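Uncharacterized protein DR_0571 (Deinococcus radiodurans R1, PDB 3C4N) is probably a flavin-dependent oxidoreductase of unknown substrate, whose Rossmann-type fold is seen holding ADP, probably where the adenine half of FAD would sit. Local coordinates at residues 349-354 with 372-377; 289-294 with 355-360; 88-93 with 379-384. One frame throughout, in Å; residues are numbered along the deposited sequence.

Interaction 1 (349-354 with 372-377)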
loop_
_atom_site.group_PDB
_atom_site.type_symbol
_atom_site.label_atom_id
_atom_site.label_comp_id
_atom_site.label_asym_id
_atom_site.label_seq_id
_atom_site.Cartn_x
_atom_site.Cartn_y
_atom_site.Cartn_z
ATOM N N TRP A 349 17.441 -15.317 1.440
ATOM C CA TRP A 349 17.409 -16.283 2.531
ATOM C C TRP A 349 16.047 -16.969 2.589
ATOM O O TRP A 349 15.008 -16.307 2.615
ATOM C CB TRP A 349 17.691 -15.602 3.876
ATOM C CG TRP A 349 19.114 -15.196 4.075
ATOM C CD1 TRP A 349 19.681 -13.988 3.770
ATOM C CD2 TRP A 349 20.154 -15.996 4.644
ATOM N NE1 TRP A 349 21.008 -13.988 4.121
ATOM C CE2 TRP A 349 21.326 -15.208 4.660
ATOM C CE3 TRP A 349 20.210 -17.302 5.144
ATOM C CZ2 TRP A 349 22.545 -15.686 5.160
ATOM C CZ3 TRP A 349 21.425 -17.781 5.643
ATOM C CH2 TRP A 349 22.573 -16.974 5.647
ATOM N N LEU A 350 16.056 -18.297 2.593
ATOM C CA LEU A 350 14.816 -19.056 2.672
ATOM C C LEU A 350 14.762 -19.801 3.985
ATOM O O LEU A 350 15.775 -20.322 4.460
ATOM C CB LEU A 350 14.688 -20.065 1.527
ATOM C CG LEU A 350 14.284 -19.526 0.142
ATOM C CD1 LEU A 350 15.478 -18.834 -0.509
ATOM C CD2 LEU A 350 13.820 -20.692 -0.731
ATOM N N ALA A 351 13.579 -19.828 4.588
ATOM C CA ALA A 351 13.411 -20.537 5.838
ATOM C C ALA A 351 13.418 -22.020 5.537
ATOM O O ALA A 351 13.011 -22.457 4.460
ATOM C CB ALA A 351 12.096 -20.150 6.512
ATOM N N LEU A 352 13.912 -22.773 6.507
ATOM C CA LEU A 352 13.981 -24.214 6.446
ATOM C C LEU A 352 13.218 -24.681 7.681
ATOM O O LEU A 352 13.707 -24.573 8.808
ATOM C CB LEU A 352 15.434 -24.673 6.497
ATOM C CG LEU A 352 15.948 -25.207 5.164
ATOM C CD1 LEU A 352 15.675 -24.202 4.059
ATOM C CD2 LEU A 352 17.427 -25.513 5.267
ATOM N N PRO A 353 11.984 -25.164 7.485
ATOM C CA PRO A 353 11.214 -25.621 8.640
ATOM C C PRO A 353 11.937 -26.799 9.302
ATOM O O PRO A 353 12.375 -27.734 8.626
ATOM C CB PRO A 353 9.871 -26.018 8.024
ATOM C CG PRO A 353 9.795 -25.194 6.746
ATOM C CD PRO A 353 11.204 -25.288 6.239
ATOM N N GLY A 354 12.066 -26.739 10.623
ATOM C CA GLY A 354 12.744 -27.797 11.350
ATOM C C GLY A 354 14.194 -27.954 10.924
ATOM O O GLY A 354 14.853 -28.901 11.331
ATOM N N LEU A 372 3.426 -18.761 13.754
ATOM C CA LEU A 372 4.626 -18.642 12.939
ATOM C C LEU A 372 4.373 -19.351 11.603
ATOM O O LEU A 372 4.239 -20.572 11.555
ATOM C CB LEU A 372 5.827 -19.261 13.663
ATOM C CG LEU A 372 7.120 -19.417 12.848
ATOM C CD1 LEU A 372 7.638 -18.060 12.396
ATOM C CD2 LEU A 372 8.159 -20.114 13.706
ATOM N N LEU A 373 4.304 -18.564 10.532
ATOM C CA LEU A 373 4.051 -19.053 9.177
ATOM C C LEU A 373 5.356 -19.236 8.432
ATOM O O LEU A 373 6.138 -18.299 8.296
ATOM C CB LEU A 373 3.181 -18.043 8.416
ATOM C CG LEU A 373 2.732 -18.318 6.970
ATOM C CD1 LEU A 373 2.112 -19.703 6.883
ATOM C CD2 LEU A 373 1.723 -17.254 6.530
ATOM N N LEU A 374 5.587 -20.445 7.948
ATOM C CA LEU A 374 6.799 -20.736 7.206
ATOM C C LEU A 374 6.444 -21.241 5.815
ATOM O O LEU A 374 5.514 -22.040 5.649
ATOM C CB LEU A 374 7.629 -21.786 7.953
ATOM C CG LEU A 374 8.804 -21.329 8.830
ATOM C CD1 LEU A 374 8.510 -20.006 9.469
ATOM C CD2 LEU A 374 9.117 -22.394 9.876
ATOM N N GLY A 375 7.188 -20.746 4.830
ATOM C CA GLY A 375 7.021 -21.141 3.443
ATOM C C GLY A 375 8.084 -22.185 3.157
ATOM O O GLY A 375 7.846 -23.366 3.386
ATOM N N GLY A 376 9.255 -21.771 2.672
ATOM C CA GLY A 376 10.318 -22.733 2.410
ATOM C C GLY A 376 10.504 -23.204 0.972
ATOM O O GLY A 376 9.721 -22.842 0.091
ATOM N N PRO A 377 11.525 -24.045 0.713
ATOM C CA PRO A 377 11.854 -24.591 -0.614
ATOM C C PRO A 377 10.715 -25.243 -1.396
ATOM O O PRO A 377 10.841 -25.476 -2.600
ATOM C CB PRO A 377 12.992 -25.577 -0.318
ATOM C CG PRO A 377 13.660 -24.965 0.864
ATOM C CD PRO A 377 12.480 -24.535 1.725
#

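Interaction 2 (289-294 with 355-360)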
loop_
_atom_site.group_PDB
_atom_site.type_symbol
_atom_site.label_atom_id
_atom_site.label_comp_id
_atom_site.label_asym_id
_atom_site.label_seq_id
_atom_site.Cartn_x
_atom_site.Cartn_y
_atom_site.Cartn_z
ATOM N N PRO A 289 19.801 -23.729 -7.413
ATOM C CA PRO A 289 20.635 -24.702 -6.701
ATOM C C PRO A 289 19.876 -25.535 -5.678
ATOM O O PRO A 289 18.798 -25.161 -5.210
ATOM C CB PRO A 289 21.713 -23.836 -6.040
ATOM C CG PRO A 289 21.760 -22.616 -6.902
ATOM C CD PRO A 289 20.291 -22.365 -7.175
ATOM N N ALA A 290 20.450 -26.681 -5.341
ATOM C CA ALA A 290 19.845 -27.548 -4.358
ATOM C C ALA A 290 20.350 -27.061 -3.004
ATOM O O ALA A 290 21.403 -26.425 -2.914
ATOM C CB ALA A 290 20.272 -28.983 -4.601
ATOM N N ILE A 291 19.575 -27.328 -1.960
ATOM C CA ILE A 291 19.964 -26.954 -0.609
ATOM C C ILE A 291 20.363 -28.266 0.050
ATOM O O ILE A 291 19.515 -29.120 0.322
ATOM C CB ILE A 291 18.795 -26.326 0.184
ATOM C CG1 ILE A 291 18.140 -25.209 -0.634
ATOM C CG2 ILE A 291 19.307 -25.764 1.518
ATOM C CD1 ILE A 291 19.066 -24.066 -0.997
ATOM N N HIS A 292 21.660 -28.431 0.279
ATOM C CA HIS A 292 22.180 -29.645 0.886
ATOM C C HIS A 292 22.038 -29.611 2.387
ATOM O O HIS A 292 21.849 -30.648 3.020
ATOM C CB HIS A 292 23.647 -29.816 0.516
ATOM C CG HIS A 292 23.886 -29.858 -0.956
ATOM N ND1 HIS A 292 23.323 -30.816 -1.771
ATOM C CD2 HIS A 292 24.607 -29.048 -1.765
ATOM C CE1 HIS A 292 23.687 -30.593 -3.021
ATOM N NE2 HIS A 292 24.467 -29.526 -3.045
ATOM N N HIS A 293 22.112 -28.409 2.947
ATOM C CA HIS A 293 22.010 -28.246 4.388
ATOM C C HIS A 293 21.723 -26.801 4.769
ATOM O O HIS A 293 21.785 -25.910 3.930
ATOM C CB HIS A 293 23.321 -28.691 5.033
ATOM C CG HIS A 293 24.514 -27.940 4.529
ATOM N ND1 HIS A 293 24.733 -26.612 4.822
ATOM C CD2 HIS A 293 25.526 -28.316 3.713
ATOM C CE1 HIS A 293 25.828 -26.200 4.210
ATOM N NE2 HIS A 293 26.330 -27.215 3.529
ATOM N N ARG A 294 21.419 -26.582 6.044
ATOM C CA ARG A 294 21.133 -25.245 6.537
ATOM C C ARG A 294 22.430 -24.477 6.791
ATOM O O ARG A 294 23.472 -25.074 7.057
ATOM C CB ARG A 294 20.331 -25.312 7.837
ATOM C CG ARG A 294 21.089 -25.929 8.995
ATOM C CD ARG A 294 20.439 -25.595 10.327
ATOM N NE ARG A 294 21.127 -26.249 11.439
ATOM C CZ ARG A 294 21.217 -27.567 11.588
ATOM N NH1 ARG A 294 20.661 -28.377 10.696
ATOM N NH2 ARG A 294 21.862 -28.074 12.624
ATOM N N GLY A 355 14.691 -27.032 10.105
ATOM C CA GLY A 355 16.064 -27.113 9.651
ATOM C C GLY A 355 16.264 -28.110 8.529
ATOM O O GLY A 355 17.392 -28.346 8.104
ATOM N N ARG A 356 15.167 -28.694 8.053
ATOM C CA ARG A 356 15.193 -29.686 6.976
ATOM C C ARG A 356 14.972 -29.059 5.601
ATOM O O ARG A 356 13.893 -28.534 5.312
ATOM C CB ARG A 356 14.126 -30.750 7.224
ATOM C CG ARG A 356 14.549 -31.846 8.183
ATOM C CD ARG A 356 13.366 -32.688 8.633
ATOM N NE ARG A 356 12.504 -33.123 7.534
ATOM C CZ ARG A 356 12.896 -33.876 6.513
ATOM N NH1 ARG A 356 14.155 -34.290 6.428
ATOM N NH2 ARG A 356 12.016 -34.227 5.584
ATOM N N PRO A 357 15.990 -29.133 4.725
ATOM C CA PRO A 357 15.963 -28.582 3.367
ATOM C C PRO A 357 14.774 -29.014 2.516
ATOM O O PRO A 357 14.391 -28.321 1.569
ATOM C CB PRO A 357 17.283 -29.070 2.773
ATOM C CG PRO A 357 18.172 -29.169 3.960
ATOM C CD PRO A 357 17.266 -29.827 4.969
ATOM N N ASP A 358 14.202 -30.163 2.857
ATOM C CA ASP A 358 13.071 -30.721 2.122
ATOM C C ASP A 358 11.751 -30.694 2.903
ATOM O O ASP A 358 10.814 -31.431 2.583
ATOM C CB ASP A 358 13.406 -32.159 1.720
ATOM C CG ASP A 358 13.621 -33.068 2.925
ATOM O OD1 ASP A 358 14.125 -32.576 3.960
ATOM O OD2 ASP A 358 13.296 -34.274 2.834
ATOM N N ALA A 359 11.675 -29.857 3.931
ATOM C CA ALA A 359 10.452 -29.767 4.722
ATOM C C ALA A 359 9.492 -28.802 4.032
ATOM O O ALA A 359 9.909 -27.785 3.494
ATOM C CB ALA A 359 10.770 -29.283 6.145
ATOM N N PRO A 360 8.188 -29.099 4.064
ATOM C CA PRO A 360 7.158 -28.267 3.439
ATOM C C PRO A 360 6.730 -27.040 4.246
ATOM O O PRO A 360 7.192 -26.826 5.369
ATOM C CB PRO A 360 6.009 -29.250 3.290
ATOM C CG PRO A 360 6.083 -29.976 4.603
ATOM C CD PRO A 360 7.571 -30.272 4.720
#

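Interaction 3 (88-93 with 379-384)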
loop_
_atom_site.group_PDB
_atom_site.type_symbol
_atom_site.label_atom_id
_atom_site.label_comp_id
_atom_site.label_asym_id
_atom_site.label_seq_id
_atom_site.Cartn_x
_atom_site.Cartn_y
_atom_site.Cartn_z
ATOM N N ALA A 88 4.276 -31.964 -9.237
ATOM C CA ALA A 88 3.842 -33.093 -8.421
ATOM C C ALA A 88 5.036 -33.794 -7.786
ATOM O O ALA A 88 4.866 -34.643 -6.912
ATOM C CB ALA A 88 3.045 -34.082 -9.274
ATOM N N GLN A 89 6.244 -33.438 -8.210
ATOM C CA GLN A 89 7.439 -34.075 -7.646
ATOM C C GLN A 89 7.895 -33.372 -6.377
ATOM O O GLN A 89 8.820 -33.821 -5.704
ATOM C CB GLN A 89 8.576 -34.102 -8.679
ATOM C CG GLN A 89 8.279 -35.002 -9.877
ATOM C CD GLN A 89 9.342 -34.939 -10.954
ATOM O OE1 GLN A 89 9.195 -35.540 -12.024
ATOM N NE2 GLN A 89 10.422 -34.211 -10.682
ATOM N N ASP A 90 7.248 -32.262 -6.050
ATOM C CA ASP A 90 7.612 -31.549 -4.844
ATOM C C ASP A 90 6.563 -31.751 -3.769
ATOM O O ASP A 90 6.492 -30.985 -2.812
ATOM C CB ASP A 90 7.784 -30.061 -5.123
ATOM C CG ASP A 90 9.100 -29.745 -5.802
ATOM O OD1 ASP A 90 9.933 -30.670 -5.971
ATOM O OD2 ASP A 90 9.303 -28.559 -6.153
ATOM N N ILE A 91 5.754 -32.793 -3.928
ATOM C CA ILE A 91 4.715 -33.100 -2.959
ATOM C C ILE A 91 5.180 -34.213 -2.023
ATOM O O ILE A 91 5.359 -35.351 -2.445
ATOM C CB ILE A 91 3.424 -33.586 -3.647
ATOM C CG1 ILE A 91 2.935 -32.552 -4.668
ATOM C CG2 ILE A 91 2.350 -33.859 -2.587
ATOM C CD1 ILE A 91 1.773 -33.034 -5.531
ATOM N N PRO A 92 5.408 -33.891 -0.743
ATOM C CA PRO A 92 5.841 -34.928 0.196
ATOM C C PRO A 92 4.632 -35.843 0.383
ATOM O O PRO A 92 3.516 -35.461 0.027
ATOM C CB PRO A 92 6.153 -34.142 1.469
ATOM C CG PRO A 92 6.596 -32.813 0.951
ATOM C CD PRO A 92 5.586 -32.552 -0.159
ATOM N N ALA A 93 4.843 -37.032 0.944
ATOM C CA ALA A 93 3.754 -37.980 1.162
ATOM C C ALA A 93 2.750 -37.453 2.175
ATOM O O ALA A 93 3.120 -37.080 3.286
ATOM C CB ALA A 93 4.312 -39.313 1.631
ATOM N N ALA A 379 7.491 -23.963 -1.175
ATOM C CA ALA A 379 6.415 -22.982 -1.223
ATOM C C ALA A 379 5.717 -22.845 -2.582
ATOM O O ALA A 379 4.538 -22.496 -2.637
ATOM C CB ALA A 379 6.919 -21.625 -0.756
ATOM N N ASP A 380 6.418 -23.110 -3.676
ATOM C CA ASP A 380 5.771 -22.991 -4.972
ATOM C C ASP A 380 4.673 -24.051 -5.162
ATOM O O ASP A 380 3.690 -23.812 -5.864
ATOM C CB ASP A 380 6.812 -23.058 -6.110
ATOM C CG ASP A 380 7.823 -21.886 -6.062
ATOM O OD1 ASP A 380 7.392 -20.717 -5.864
ATOM O OD2 ASP A 380 9.043 -22.140 -6.235
ATOM N N THR A 381 4.817 -25.208 -4.521
ATOM C CA THR A 381 3.805 -26.256 -4.664
ATOM C C THR A 381 2.797 -26.316 -3.517
ATOM O O THR A 381 1.666 -26.761 -3.707
ATOM C CB THR A 381 4.460 -27.652 -4.783
ATOM O OG1 THR A 381 5.349 -27.671 -5.908
ATOM C CG2 THR A 381 3.394 -28.737 -4.969
ATOM N N LEU A 382 3.205 -25.846 -2.343
ATOM C CA LEU A 382 2.366 -25.914 -1.150
ATOM C C LEU A 382 2.147 -24.608 -0.368
ATOM O O LEU A 382 1.471 -24.622 0.660
ATOM C CB LEU A 382 2.988 -26.942 -0.201
ATOM C CG LEU A 382 3.377 -28.305 -0.793
ATOM C CD1 LEU A 382 4.308 -29.049 0.155
ATOM C CD2 LEU A 382 2.137 -29.111 -1.071
ATOM N N GLY A 383 2.708 -23.494 -0.838
ATOM C CA GLY A 383 2.589 -22.222 -0.124
ATOM C C GLY A 383 1.207 -21.672 0.209
ATOM O O GLY A 383 0.915 -21.410 1.370
ATOM N N LEU A 384 0.363 -21.471 -0.798
ATOM C CA LEU A 384 -0.977 -20.941 -0.566
ATOM C C LEU A 384 -1.748 -21.772 0.454
ATOM O O LEU A 384 -2.310 -21.231 1.401
ATOM C CB LEU A 384 -1.767 -20.876 -1.881
ATOM C CG LEU A 384 -1.291 -19.842 -2.911
ATOM C CD1 LEU A 384 -2.036 -19.998 -4.260
ATOM C CD2 LEU A 384 -1.537 -18.461 -2.331
HETATM O O HOH W 1 8.101 -26.306 -5.796
#

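Interaction 1 (349-354 with 372-377)
Ala-351 and Gly-376 mark the tightest part of this buried contact. The carbonyl O of Ala-351 lies 3.4 Å from CA of Gly-376, close enough for a CA-H...O contact, although the 133° angle at the hydrogen leaves it bent. The same oxygen is 3.5 Å from CD of Pro-377, so one backbone oxygen meets both the glycine CA and the CD corner of the proline ring. Gly-376 suits the spot: its positive phi of 99° is natural for glycine, and a CB would run into the Pro-377 ring. The chain enters from strand 370-374 and turns at Gly-375 and Gly-376, so that 374-377 runs steeply across 350-353.

Apolar groups fill in on both flanks. Leu-374 brings its CD2 branch against Pro-353, 4.0 Å from CA and almost as near CB, while its CG meets the methyl of Ala-351 at 4.2 Å. Leu-352 starts out facing the other way, but chi1 of -108°, together with chi2, turns CD1 back until it lies 3.9 Å from CG of Pro-377; the leucine crosses the proline ring at about a right angle. That chi1 is poorly staggered, as is chi1 of Leu-374.

Packing slackens toward Leu-350. Its CD2 comes no closer than 4.3 Å to N of Pro-377, and Leu-350, Gly-376 and Pro-377 all keep some exposure, whereas Ala-351, Pro-353 and Leu-374 are buried. Leu-350 also leans on Arg-255 of the neighbouring strand 251-260, and Gly-375 comes within about 4 Å, between nearest atoms, of Met-47 and of the bound ADP. Strand 347-352 belongs to the ten-stranded sheet and strand 370-374 to the nucleotide-binding one; their meeting beside the ADP is a seam between the two sheets of a Rossmann-type FAD-dependent oxidoreductase fold.

Interaction 2 (289-294 with 355-360)
With chi1 at -50°, Ile-291 carries CG2 anti to its backbone N and CG1 anti to its carbonyl carbon, which leaves CB and CG2 as the atoms that meet Pro-357, each about 4.1 Å from its CB. Pro-357 projects from a type I beta turn, Arg-356 to Ala-359, closed by a hydrogen bond of 2.9 Å from N of Ala-359 to O of Arg-356. The turn belongs to the loop between strands 347-352 and 362-367, and it packs on the loop that follows strand 284-288.

The proline ring does most of the touching. Its CB comes to 3.3 Å from O of Ile-291, closer than any pair of side-chain atoms across the two segments, and its CG sits 4.0 Å from CA of His-293, so the ring lies along the backbone of 291-293. Ile-291 also packs on Ala-253 and Arg-255 of strand 251-260, and Pro-357 on Leu-352.

At the exposed end, Arg-294 runs extended from CG to NE and brings NH1 obliquely toward O of Gly-355, but at 4.2 Å this is mere proximity. Arg-294 and Arg-356 each touch a crystal neighbour, so both poses may owe something to the lattice. Polar ties stay local or lead elsewhere: Arg-356 NH1 bridges to OD1 of Asp-358 at 3.0 Å across the turn, and His-292 is hydrogen-bonded to Asp-320. His-293 gives its ND1 proton to O of Arg-294 at 3.0 Å, with the oxygen near the imidazole plane but the donor 58° out of the carbonyl plane, off the lone pairs.

Interaction 3 (88-93 with 379-384)
Asp-90 and Thr-381 bring the two backbones closest, their CA atoms 6.5 Å apart. Segment 379-384 is the first part of helix 379-398, with N of Gly-383 hydrogen-bonded to O of Ala-379 at 2.8 Å. Segment 88-93 has no regular structure: after a curled stretch through Asp-90 it straightens from Ile-91 onward and passes alongside the helix on its way to helix 96-107.

Thr-381 meets two neighbours with its two branches. Its chi1 of -58° sets OG1 beside the backbone N and CG2 anti to it; OG1 then faces CB of Asp-90 at 3.5 Å, while CG2 lies 3.9 Å from CG1 of Ile-91. Both Asp-90 and Ile-91 cross the threonine at about a right angle. Further along, the CD1 methyl of Leu-382 meets the CD corner of the Pro-92 ring, 3.7 Å away; the leucine also packs on Ala-99 of helix 96-107.

Helix 379-398 follows strand 370-374 of the Rossmann-type sheet through a short glycine-rich turn, and its start lies against the beginning of helix 46-58, where Asp-380 forms a salt bridge with Arg-46. The loop 88-93, which follows strand 85-86 of the other sheet, brings that sheet's side of the fold against the start of this helix.

The polar link across the contact is a water, hydrogen-bonded to OD2 of Asp-90 at 2.6 Å and to OG1 of Thr-381 at 3.1 Å. The main partner of the aspartate lies outside the two segments: OD1 forms a salt bridge with Arg-272, which probably favours the charged form, while nearby Asp-380 probably opposes it in part. N of Thr-87 makes a further, weak hydrogen bond with Thr-381 OG1.

How the interactions relate
Along the chain the loop closed by interaction 3 encloses the other two, while the segments of interactions 1 and 2 alternate: 289-294, 349-354, 355-360, 372-377. Interactions 1 and 2 have centres 10 Å apart and touch directly, with CG of Pro-377 3.5 Å from O of Pro-357. Interaction 3 lies about 13 Å from interaction 1 and 14 Å from interaction 2, centre to centre. It joins the first through the chain, strand 370-374 leading into helix 379-398, and the second where Pro-360 packs on Leu-382. Together they connect the ten-stranded sheet and its loops to the Rossmann-type half, with interaction 1 nearest the ADP.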